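Local coordinates for protein MmeI (PDB 5HR4) that is a Type IIL restriction-modification enzyme that cleaves DNA and probably methylates adenine at N6 using S-adenosyl-L-methionine, at residues His351-Arg355 against Ile402-Val406. Numbering follows the deposited sequence.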
# COMPACT_ATOMS: atom_id res chain seq x y z
N HIS A 351 0.67 34.76 8.88
CA HIS A 351 1.98 34.19 9.19
C HIS A 351 1.96 33.46 10.52
O HIS A 351 2.41 32.31 10.61
CB HIS A 351 3.06 35.27 9.21
CG HIS A 351 4.42 34.74 8.89
ND1 HIS A 351 5.54 35.53 8.82
CD2 HIS A 351 4.82 33.48 8.59
CE1 HIS A 351 6.58 34.79 8.49
NE2 HIS A 351 6.17 33.54 8.34
N LYS A 352 1.46 34.12 11.57
CA LYS A 352 1.41 33.48 12.88
C LYS A 352 0.61 32.19 12.83
O LYS A 352 0.96 31.22 13.51
CB LYS A 352 0.82 34.44 13.92
N LYS A 353 -0.44 32.15 12.00
CA LYS A 353 -1.17 30.90 11.82
C LYS A 353 -0.29 29.83 11.17
O LYS A 353 -0.35 28.66 11.56
CB LYS A 353 -2.43 31.10 10.98
CG LYS A 353 -3.41 29.92 11.11
CD LYS A 353 -3.94 29.43 9.77
CE LYS A 353 -5.22 30.15 9.37
NZ LYS A 353 -5.80 29.61 8.11
N LEU A 354 0.55 30.21 10.20
CA LEU A 354 1.46 29.22 9.60
C LEU A 354 2.47 28.72 10.62
O LEU A 354 2.76 27.53 10.67
CB LEU A 354 2.16 29.80 8.37
CG LEU A 354 1.27 30.06 7.13
CD1 LEU A 354 2.05 30.67 5.97
CD2 LEU A 354 0.60 28.80 6.65
N ARG A 355 3.00 29.61 11.47
CA ARG A 355 4.01 29.20 12.44
C ARG A 355 3.46 28.21 13.46
O ARG A 355 4.22 27.37 13.96
CB ARG A 355 4.57 30.43 13.18
CG ARG A 355 5.57 30.11 14.31
CD ARG A 355 6.79 29.33 13.80
NE ARG A 355 7.73 29.04 14.89
CZ ARG A 355 8.47 27.94 15.00
NH1 ARG A 355 8.42 26.98 14.09
NH2 ARG A 355 9.29 27.81 16.03
N ILE A 402 11.58 35.59 9.18
CA ILE A 402 11.26 34.16 9.05
C ILE A 402 10.76 33.59 10.37
O ILE A 402 11.08 34.08 11.46
CB ILE A 402 12.49 33.38 8.56
CG1 ILE A 402 12.06 32.04 7.93
CG2 ILE A 402 13.44 33.13 9.71
CD1 ILE A 402 13.13 31.40 7.05
N GLN A 403 9.96 32.52 10.27
CA GLN A 403 9.39 31.87 11.45
C GLN A 403 9.36 30.35 11.36
O GLN A 403 9.85 29.65 12.26
CB GLN A 403 7.99 32.40 11.71
CG GLN A 403 7.96 33.72 12.44
CD GLN A 403 6.66 33.92 13.17
OE1 GLN A 403 6.38 33.26 14.17
NE2 GLN A 403 5.83 34.83 12.67
N ILE A 404 8.80 29.84 10.25
CA ILE A 404 8.57 28.41 10.08
C ILE A 404 9.86 27.61 10.27
O ILE A 404 10.96 28.05 9.90
CB ILE A 404 7.93 28.21 8.69
CG1 ILE A 404 6.56 28.88 8.72
CG2 ILE A 404 7.75 26.75 8.34
CD1 ILE A 404 5.98 29.11 7.36
N ASN A 405 9.74 26.44 10.90
CA ASN A 405 10.93 25.68 11.28
C ASN A 405 10.55 24.24 11.59
O ASN A 405 9.38 23.90 11.79
CB ASN A 405 11.63 26.33 12.49
CG ASN A 405 13.15 26.25 12.39
OD1 ASN A 405 13.72 25.35 11.76
ND2 ASN A 405 13.82 27.20 13.02
N VAL A 406 11.59 23.40 11.65
CA VAL A 406 11.42 21.96 11.82
C VAL A 406 10.75 21.59 13.14
O VAL A 406 10.14 20.52 13.24
CB VAL A 406 12.78 21.26 11.68
CG1 VAL A 406 13.34 21.53 10.29
CG2 VAL A 406 13.75 21.81 12.72
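In the Rossmann-like methyltransferase domain of MmeI, the last turn of helix 344-355, just ahead of strand 359-361, packs against the loop that leads into the neighbouring parallel strand 409-413; Arg355 and Gln403 bury the most area here. Arg355 sends its side chain along the loop: CG stands anti to the backbone N (chi1 175°), the chain bends at the next bond, and the methylenes run past the Gln403 amide, with CG 3.3 Å from Gln403 OE1. Farther out, the carbonyl O of Gln403 sits over one face of the guanidinium, 3.2 Å above its plane and offset toward the rim, an approach that gives NE no hydrogen bond to it. The charged end instead finds a salt bridge with Asp407 and a hydrogen bond with Gln408; a long, charged arginine can reach both from the end of the helix, and NH1 makes both bonds. A leucine here would probably leave Asp407 and Gln408 without this partner and strip the Gln403 carbonyl of the flat group it lies against. One turn earlier, the His351 ring takes Gln403 NE2 over one face, the amide inclined 59° to the ring. The imidazole suits this place because its NE2 is hydrogen-bonded to Glu381 OE2 of helix 368-388, which receives the backbone N-H groups of Gln403 and Ile404 as well; one carboxylate oxygen thus joins helix 344-355 to the loop. On the buried side, Ile404 extends CD1 to within 4.0 Å of Leu354 CB; Leu354 also meets Leu380, and Ile404 meets Tyr374, both of helix 368-388. Next along the loop, Asn405 OD1 accepts the backbone N-H of Val406, 2.9 Å from OD1 to N.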